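Long-range contacts in Non-atp dependent l-selective hydantoinase (Arthrobacter aurescens, PDB 1GKR), which hydrolyses hydantoins and related cyclic amides with two zinc ions per subunit, its stereoselectivity depending on the substrate: residues A206-S211 with D327-G332; P265-I270 with V284-R289; V400-F405 with P413-P418. All blocks are in the same frame, centred on the assembly; numbering follows the deposited sequence.

In the fold
Contacts 1 and 2 are buried, while contact 3 is only partly so. Contact 2 lies nearest the centre of the chain and beside the zinc site. It is nested within the loop that contact 1 closes. The two touch directly: the Tyr208 hydroxyl meets Val284 O, probably as a hydrogen bond, and Glu209 forms a salt bridge with Arg289. Contact 3 comes later in the chain and reaches contact 2 by packing of Phe414 on Ile270. Contacts 2 and 3 both meet helix 341-350, and contact 2 also touches helix 205-211 of contact 1. Contact 1 joins that helix to a loop by apolar packing, contact 2 adds one buried hydroxyl bond, and contact 3 is mainly backbone hydrogen bonds.

Contact 1: A206-S211 with D327-G332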
loop_
_atom_site.group_PDB
_atom_site.type_symbol
_atom_site.label_atom_id
_atom_site.label_comp_id
_atom_site.label_asym_id
_atom_site.label_seq_id
_atom_site.Cartn_x
_atom_site.Cartn_y
_atom_site.Cartn_z
ATOM N N ALA A 206 6.122 6.196 -33.409
ATOM C CA ALA A 206 5.209 5.403 -32.604
ATOM C C ALA A 206 5.854 4.050 -32.350
ATOM O O ALA A 206 5.813 3.527 -31.234
ATOM C CB ALA A 206 3.910 5.221 -33.330
ATOM N N ALA A 207 6.448 3.485 -33.393
ATOM C CA ALA A 207 7.114 2.200 -33.265
ATOM C C ALA A 207 8.261 2.298 -32.247
ATOM O O ALA A 207 8.516 1.365 -31.470
ATOM C CB ALA A 207 7.650 1.766 -34.616
ATOM N N TYR A 208 8.956 3.432 -32.266
ATOM C CA TYR A 208 10.057 3.648 -31.354
ATOM C C TYR A 208 9.556 3.619 -29.910
ATOM O O TYR A 208 10.017 2.816 -29.100
ATOM C CB TYR A 208 10.726 4.988 -31.649
ATOM C CG TYR A 208 11.697 5.408 -30.579
ATOM C CD1 TYR A 208 12.795 4.614 -30.260
ATOM C CD2 TYR A 208 11.490 6.568 -29.843
ATOM C CE1 TYR A 208 13.660 4.962 -29.232
ATOM C CE2 TYR A 208 12.354 6.925 -28.804
ATOM C CZ TYR A 208 13.434 6.116 -28.506
ATOM O OH TYR A 208 14.290 6.462 -27.487
ATOM N N GLU A 209 8.609 4.498 -29.597
ATOM C CA GLU A 209 8.044 4.591 -28.255
ATOM C C GLU A 209 7.640 3.209 -27.737
ATOM O O GLU A 209 7.900 2.862 -26.581
ATOM C CB GLU A 209 6.824 5.524 -28.277
ATOM C CG GLU A 209 6.315 6.027 -26.919
ATOM C CD GLU A 209 5.406 5.041 -26.177
ATOM O OE1 GLU A 209 4.671 4.268 -26.837
ATOM O OE2 GLU A 209 5.412 5.059 -24.926
ATOM N N ALA A 210 7.014 2.416 -28.602
ATOM C CA ALA A 210 6.565 1.088 -28.205
ATOM C C ALA A 210 7.701 0.135 -27.902
ATOM O O ALA A 210 7.510 -0.818 -27.154
ATOM C CB ALA A 210 5.685 0.497 -29.270
ATOM N N SER A 211 8.874 0.381 -28.484
ATOM C CA SER A 211 10.024 -0.497 -28.259
ATOM C C SER A 211 10.666 -0.269 -26.885
ATOM O O SER A 211 11.452 -1.092 -26.412
ATOM C CB SER A 211 11.066 -0.328 -29.380
ATOM O OG SER A 211 11.704 0.935 -29.335
ATOM N N ASP A 327 13.151 6.301 -41.596
ATOM C CA ASP A 327 13.411 5.103 -40.804
ATOM C C ASP A 327 13.913 5.556 -39.432
ATOM O O ASP A 327 15.077 5.947 -39.281
ATOM C CB ASP A 327 14.455 4.226 -41.499
ATOM C CG ASP A 327 14.785 2.974 -40.710
ATOM O OD1 ASP A 327 15.233 3.116 -39.557
ATOM O OD2 ASP A 327 14.602 1.851 -41.233
ATOM N N VAL A 328 13.017 5.498 -38.446
ATOM C CA VAL A 328 13.295 5.922 -37.075
ATOM C C VAL A 328 14.535 5.287 -36.434
ATOM O O VAL A 328 15.289 5.956 -35.730
ATOM C CB VAL A 328 12.061 5.652 -36.164
ATOM C CG1 VAL A 328 12.074 4.207 -35.640
ATOM C CG2 VAL A 328 12.039 6.641 -35.031
ATOM N N TRP A 329 14.747 3.999 -36.686
ATOM C CA TRP A 329 15.877 3.292 -36.110
ATOM C C TRP A 329 17.231 3.832 -36.568
ATOM O O TRP A 329 18.268 3.380 -36.088
ATOM C CB TRP A 329 15.800 1.799 -36.441
ATOM C CG TRP A 329 14.449 1.216 -36.218
ATOM C CD1 TRP A 329 13.557 0.830 -37.172
ATOM C CD2 TRP A 329 13.790 1.041 -34.959
ATOM N NE1 TRP A 329 12.376 0.433 -36.587
ATOM C CE2 TRP A 329 12.493 0.555 -35.229
ATOM C CE3 TRP A 329 14.169 1.256 -33.627
ATOM C CZ2 TRP A 329 11.575 0.280 -34.220
ATOM C CZ3 TRP A 329 13.260 0.985 -32.625
ATOM C CH2 TRP A 329 11.974 0.502 -32.925
ATOM N N LYS A 330 17.244 4.806 -37.474
ATOM C CA LYS A 330 18.524 5.333 -37.951
ATOM C C LYS A 330 18.825 6.737 -37.469
ATOM O O LYS A 330 19.757 7.384 -37.948
ATOM C CB LYS A 330 18.583 5.284 -39.476
ATOM C CG LYS A 330 18.534 3.859 -40.003
ATOM C CD LYS A 330 18.850 3.796 -41.495
ATOM C CE LYS A 330 18.656 2.355 -42.030
ATOM N NZ LYS A 330 18.688 2.270 -43.563
ATOM N N ALA A 331 18.026 7.207 -36.522
ATOM C CA ALA A 331 18.228 8.525 -35.953
ATOM C C ALA A 331 18.716 8.303 -34.526
ATOM O O ALA A 331 18.286 7.355 -33.857
ATOM C CB ALA A 331 16.924 9.300 -35.966
ATOM N N GLY A 332 19.630 9.152 -34.065
ATOM C CA GLY A 332 20.135 9.004 -32.709
ATOM C C GLY A 332 19.278 9.717 -31.678
ATOM O O GLY A 332 18.482 10.587 -32.012
#
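Tyr208 and Val328 mark the closest backbone approach, with their CA atoms 7.0 Å apart. Segment 206-211 is helical and belongs to helix 205-211. Segment 327-332 is a loop with a short 3-10 turn at Val328 and Trp329. No hydrogen bond crosses between them.

Trp329 carries the largest share of the contact. It points the six-membered end of its indole at the helix. With CG anti to its carbonyl carbon (chi1 -46°), the ring reaches from the loop to the backbone of Ala207 and Tyr208. Trp329 CH2 comes 4.0 Å from Tyr208 CA, and Trp329 CZ2 lies 4.2 Å from Ala207 CB. Ser211 meets the indole at its edge, where Ser211 OG is 3.6 Å from Trp329 CH2. That hydroxyl is already engaged: it hydrogen-bonds to Tyr208 O at 2.5 Å, in the carbonyl plane and on a lone pair. Ser211 N bonds to the same oxygen. Val328 CG1 covers one indole face, 3.6 Å above the plane and over its centre. Val328 CG2 turns to the helix and packs 4.0 Å from Tyr208 CB. Trp329 CZ3 lies at the edge of the Tyr208 ring, near its plane.

Trp329 NE1 bonds to Gly202 O, and Tyr208 OH to Val284 O. Ile197 of helix 187-199 also packs against Ala207, Ser211 and Trp329. The Tyr208 side chain is about 9 Å from a zinc ion. Across the contact, then, the loop is held to the helix by apolar and aromatic packing, while hydrogen bonds to other parts of the chain tie down the indole N-H and the phenol hydroxyl.

Contact 2: P265-I270 with V284-R289; sequences PQYLNI and VAPPVR
The ring of Tyr267 presents its edge to segment 284-289. Pro286 O lies in the ring plane at this edge, and Pro287 O and Val288 CA are also near the plane. Val284 CG1 approaches obliquely, 4.1 Å from Tyr267 CZ. Pro287 CD sits over one face of the Arg289 guanidinium, 3.5 Å above the plane and offset toward the rim. That guanidinium also forms salt bridges with Glu209 and Glu217.

Tyr267 OH donates to Pro286 O at 2.6 Å, tilted 16° from the carbonyl plane. The two side chains cross at about a right angle. The peptide bond before Pro286 is cis. Helix 265-268 follows strand 259-263 in the TIM-barrel fold of the amidohydrolases. The contact borders the metal centre: both Tyr267 and Pro286 touch His239, a zinc ligand. A phenylalanine in place of Tyr267 would probably leave Pro286 O without this donor and the segment around the cis-proline less firmly held.

Val288 CG1, anti to the backbone N (chi1 169°), lies against Ile270, by its carbonyl O and 4.2 Å from Ile270 CB. Val288 CG2 lies 4.0 Å from Gln266 O. Within 265-270, Asn269 N and ND2 both bond to Pro265 O.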
loop_
_atom_site.group_PDB
_atom_site.type_symbol
_atom_site.label_atom_id
_atom_site.label_comp_id
_atom_site.label_asym_id
_atom_site.label_seq_id
_atom_site.Cartn_x
_atom_site.Cartn_y
_atom_site.Cartn_z
ATOM N N PRO A 265 12.079 19.510 -19.237
ATOM C CA PRO A 265 11.180 20.216 -20.146
ATOM C C PRO A 265 10.773 19.460 -21.402
ATOM O O PRO A 265 9.725 19.744 -21.961
ATOM C CB PRO A 265 11.916 21.529 -20.421
ATOM C CG PRO A 265 13.349 21.217 -20.136
ATOM C CD PRO A 265 13.305 20.281 -18.970
ATOM N N GLN A 266 11.571 18.490 -21.841
ATOM C CA GLN A 266 11.214 17.713 -23.039
ATOM C C GLN A 266 10.005 16.832 -22.781
ATOM O O GLN A 266 9.207 16.578 -23.681
ATOM C CB GLN A 266 12.337 16.768 -23.479
ATOM C CG GLN A 266 13.693 17.156 -23.023
ATOM C CD GLN A 266 13.984 16.675 -21.634
ATOM O OE1 GLN A 266 14.562 15.610 -21.446
ATOM N NE2 GLN A 266 13.576 17.456 -20.645
ATOM N N TYR A 267 9.892 16.339 -21.555
ATOM C CA TYR A 267 8.799 15.456 -21.200
ATOM C C TYR A 267 7.547 16.211 -20.815
ATOM O O TYR A 267 6.445 15.679 -20.937
ATOM C CB TYR A 267 9.235 14.533 -20.067
ATOM C CG TYR A 267 10.356 13.623 -20.477
ATOM C CD1 TYR A 267 10.145 12.611 -21.413
ATOM C CD2 TYR A 267 11.644 13.798 -19.970
ATOM C CE1 TYR A 267 11.187 11.794 -21.839
ATOM C CE2 TYR A 267 12.700 12.989 -20.389
ATOM C CZ TYR A 267 12.464 11.989 -21.322
ATOM O OH TYR A 267 13.502 11.187 -21.747
ATOM N N LEU A 268 7.710 17.448 -20.355
ATOM C CA LEU A 268 6.562 18.259 -19.955
ATOM C C LEU A 268 5.965 19.057 -21.111
ATOM O O LEU A 268 4.748 19.212 -21.191
ATOM C CB LEU A 268 6.956 19.225 -18.833
ATOM C CG LEU A 268 7.327 18.573 -17.501
ATOM C CD1 LEU A 268 7.883 19.603 -16.553
ATOM C CD2 LEU A 268 6.112 17.928 -16.907
ATOM N N ASN A 269 6.822 19.535 -22.012
ATOM C CA ASN A 269 6.388 20.350 -23.141
ATOM C C ASN A 269 6.232 19.660 -24.487
ATOM O O ASN A 269 6.020 20.329 -25.496
ATOM C CB ASN A 269 7.334 21.533 -23.290
ATOM C CG ASN A 269 7.355 22.396 -22.057
ATOM O OD1 ASN A 269 6.422 23.158 -21.808
ATOM N ND2 ASN A 269 8.409 22.268 -21.256
ATOM N N ILE A 270 6.347 18.336 -24.519
ATOM C CA ILE A 270 6.185 17.607 -25.774
ATOM C C ILE A 270 5.359 16.372 -25.503
ATOM O O ILE A 270 5.419 15.789 -24.422
ATOM C CB ILE A 270 7.520 17.174 -26.374
ATOM C CG1 ILE A 270 8.433 18.380 -26.535
ATOM C CG2 ILE A 270 7.295 16.564 -27.741
ATOM C CD1 ILE A 270 9.808 18.004 -26.993
ATOM N N VAL A 284 14.105 10.771 -28.050
ATOM C CA VAL A 284 14.979 10.848 -26.899
ATOM C C VAL A 284 14.777 9.568 -26.066
ATOM O O VAL A 284 13.861 8.793 -26.342
ATOM C CB VAL A 284 14.634 12.145 -26.130
ATOM C CG1 VAL A 284 13.450 11.921 -25.250
ATOM C CG2 VAL A 284 15.841 12.656 -25.376
ATOM N N ALA A 285 15.632 9.308 -25.082
ATOM C CA ALA A 285 15.468 8.090 -24.272
ATOM C C ALA A 285 15.593 8.406 -22.808
ATOM O O ALA A 285 16.605 8.971 -22.385
ATOM C CB ALA A 285 16.501 7.070 -24.633
ATOM N N PRO A 286 14.578 8.039 -22.008
ATOM C CA PRO A 286 13.332 7.353 -22.374
ATOM C C PRO A 286 12.485 8.180 -23.327
ATOM O O PRO A 286 12.603 9.403 -23.377
ATOM C CB PRO A 286 12.609 7.187 -21.042
ATOM C CG PRO A 286 13.663 7.321 -20.044
ATOM C CD PRO A 286 14.557 8.386 -20.587
ATOM N N PRO A 287 11.584 7.520 -24.066
ATOM C CA PRO A 287 10.696 8.174 -25.031
ATOM C C PRO A 287 9.738 9.168 -24.387
ATOM O O PRO A 287 9.388 9.043 -23.205
ATOM C CB PRO A 287 9.930 7.006 -25.644
ATOM C CG PRO A 287 10.829 5.833 -25.432
ATOM C CD PRO A 287 11.351 6.067 -24.053
ATOM N N VAL A 288 9.322 10.161 -25.168
ATOM C CA VAL A 288 8.349 11.129 -24.694
ATOM C C VAL A 288 7.071 10.309 -24.653
ATOM O O VAL A 288 6.845 9.460 -25.515
ATOM C CB VAL A 288 8.190 12.281 -25.676
ATOM C CG1 VAL A 288 7.002 13.133 -25.297
ATOM C CG2 VAL A 288 9.446 13.117 -25.667
ATOM N N ARG A 289 6.243 10.540 -23.646
ATOM C CA ARG A 289 5.022 9.768 -23.508
ATOM C C ARG A 289 3.739 10.424 -24.025
ATOM O O ARG A 289 3.766 11.491 -24.638
ATOM C CB ARG A 289 4.865 9.361 -22.048
ATOM C CG ARG A 289 5.362 7.957 -21.743
ATOM C CD ARG A 289 6.852 7.721 -21.926
ATOM N NE ARG A 289 7.049 6.424 -22.576
ATOM C CZ ARG A 289 7.974 5.523 -22.248
ATOM N NH1 ARG A 289 8.822 5.742 -21.258
ATOM N NH2 ARG A 289 8.053 4.391 -22.927
#

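Contact 3: V400-F405 with P413-P418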
loop_
_atom_site.group_PDB
_atom_site.type_symbol
_atom_site.label_atom_id
_atom_site.label_comp_id
_atom_site.label_asym_id
_atom_site.label_seq_id
_atom_site.Cartn_x
_atom_site.Cartn_y
_atom_site.Cartn_z
ATOM N N VAL A 400 10.951 30.570 -30.482
ATOM C CA VAL A 400 12.274 29.995 -30.325
ATOM C C VAL A 400 12.743 29.764 -31.770
ATOM O O VAL A 400 12.009 29.195 -32.586
ATOM C CB VAL A 400 12.242 28.659 -29.508
ATOM C CG1 VAL A 400 10.993 27.908 -29.802
ATOM C CG2 VAL A 400 13.443 27.791 -29.853
ATOM N N ASP A 401 13.941 30.254 -32.088
ATOM C CA ASP A 401 14.516 30.109 -33.425
ATOM C C ASP A 401 15.827 29.319 -33.334
ATOM O O ASP A 401 16.900 29.893 -33.132
ATOM C CB ASP A 401 14.778 31.492 -34.016
ATOM C CG ASP A 401 15.309 31.431 -35.434
ATOM O OD1 ASP A 401 15.409 30.311 -35.998
ATOM O OD2 ASP A 401 15.621 32.514 -35.982
ATOM N N ALA A 402 15.735 28.004 -33.505
ATOM C CA ALA A 402 16.894 27.129 -33.384
ATOM C C ALA A 402 18.153 27.568 -34.126
ATOM O O ALA A 402 19.261 27.295 -33.676
ATOM C CB ALA A 402 16.514 25.714 -33.800
ATOM N N SER A 403 17.988 28.248 -35.255
ATOM C CA SER A 403 19.128 28.697 -36.054
ATOM C C SER A 403 19.907 29.800 -35.368
ATOM O O SER A 403 21.031 30.100 -35.768
ATOM C CB SER A 403 18.655 29.206 -37.404
ATOM O OG SER A 403 17.820 30.332 -37.227
ATOM N N GLN A 404 19.305 30.411 -34.350
ATOM C CA GLN A 404 19.949 31.480 -33.598
ATOM C C GLN A 404 20.707 30.933 -32.391
ATOM O O GLN A 404 21.380 31.684 -31.686
ATOM C CB GLN A 404 18.913 32.500 -33.125
ATOM C CG GLN A 404 18.229 33.255 -34.247
ATOM C CD GLN A 404 19.228 33.810 -35.251
ATOM O OE1 GLN A 404 20.116 34.592 -34.895
ATOM N NE2 GLN A 404 19.096 33.399 -36.515
ATOM N N PHE A 405 20.582 29.631 -32.152
ATOM C CA PHE A 405 21.258 28.982 -31.036
ATOM C C PHE A 405 22.741 29.273 -31.046
ATOM O O PHE A 405 23.374 29.298 -32.098
ATOM C CB PHE A 405 21.058 27.469 -31.091
ATOM C CG PHE A 405 19.736 27.006 -30.546
ATOM C CD1 PHE A 405 18.735 27.918 -30.220
ATOM C CD2 PHE A 405 19.485 25.643 -30.375
ATOM C CE1 PHE A 405 17.505 27.481 -29.736
ATOM C CE2 PHE A 405 18.256 25.197 -29.892
ATOM C CZ PHE A 405 17.263 26.117 -29.571
ATOM N N PRO A 413 13.475 20.595 -30.847
ATOM C CA PRO A 413 12.098 20.080 -30.882
ATOM C C PRO A 413 11.120 21.243 -30.682
ATOM O O PRO A 413 9.968 21.185 -31.099
ATOM C CB PRO A 413 12.046 19.124 -29.692
ATOM C CG PRO A 413 13.464 18.806 -29.415
ATOM C CD PRO A 413 14.193 20.075 -29.674
ATOM N N PHE A 414 11.605 22.300 -30.039
ATOM C CA PHE A 414 10.798 23.475 -29.733
ATOM C C PHE A 414 10.886 24.544 -30.802
ATOM O O PHE A 414 10.249 25.588 -30.693
ATOM C CB PHE A 414 11.250 24.079 -28.401
ATOM C CG PHE A 414 11.297 23.090 -27.275
ATOM C CD1 PHE A 414 10.145 22.429 -26.865
ATOM C CD2 PHE A 414 12.498 22.803 -26.638
ATOM C CE1 PHE A 414 10.188 21.493 -25.842
ATOM C CE2 PHE A 414 12.551 21.867 -25.612
ATOM C CZ PHE A 414 11.394 21.210 -25.211
ATOM N N ASP A 415 11.678 24.289 -31.835
ATOM C CA ASP A 415 11.845 25.273 -32.895
ATOM C C ASP A 415 10.491 25.805 -33.352
ATOM O O ASP A 415 9.553 25.038 -33.577
ATOM C CB ASP A 415 12.609 24.640 -34.058
ATOM C CG ASP A 415 13.218 25.665 -34.993
ATOM O OD1 ASP A 415 13.630 26.762 -34.541
ATOM O OD2 ASP A 415 13.307 25.351 -36.194
ATOM N N GLY A 416 10.390 27.129 -33.446
ATOM C CA GLY A 416 9.156 27.755 -33.885
ATOM C C GLY A 416 8.116 28.037 -32.814
ATOM O O GLY A 416 7.234 28.884 -33.003
ATOM N N MET A 417 8.201 27.335 -31.688
ATOM C CA MET A 417 7.242 27.541 -30.616
ATOM C C MET A 417 7.350 28.903 -29.960
ATOM O O MET A 417 8.427 29.501 -29.895
ATOM C CB MET A 417 7.393 26.465 -29.566
ATOM C CG MET A 417 6.688 25.205 -29.932
ATOM S SD MET A 417 6.885 23.986 -28.640
ATOM C CE MET A 417 7.100 22.495 -29.691
ATOM N N PRO A 418 6.219 29.423 -29.472
ATOM C CA PRO A 418 6.194 30.730 -28.818
ATOM C C PRO A 418 6.863 30.746 -27.452
ATOM O O PRO A 418 6.897 29.737 -26.745
ATOM C CB PRO A 418 4.704 31.045 -28.740
ATOM C CG PRO A 418 4.101 29.711 -28.584
ATOM C CD PRO A 418 4.862 28.868 -29.581
#
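Three hydrogen bonds join Val400 and Ala402 to the turn at Phe414-Met417. Two are between backbones. Val400 N donates to Met417 O at 2.8 Å, and Gly416 N donates to Val400 O at 2.8 Å. Val400 is therefore gripped through both its N and its O. The third uses a side chain. Asp415 OD1 accepts from Ala402 N at 2.7 Å, with the N-H coming from above the carboxylate plane. Asp415 has CG anti to its backbone N (chi1 -161°), which carries the carboxylate across to the start of the 3-10 turn 402-404.

Asp401 OD1 lies 4.2 Å from Asp415 OD1, a like-charge approach. The bonds from Ser403 OG to Asp401 OD1 and from Ala402 N to Asp415 OD1 probably ease it.

The apolar part centres on Val400, which is largely covered by Phe414 and Met417. The exact place of its CG1 is doubtful.

The turn is type II, and Gly416 takes a positive phi of 87°, where a CB would press on the preceding carbonyl O.

The contact continues from strand 398-399 and runs into the start of strand 418-428, which pairs with it antiparallel. It closes the loop linking them. Phe414 and Met417 touch Met344 of helix 341-350.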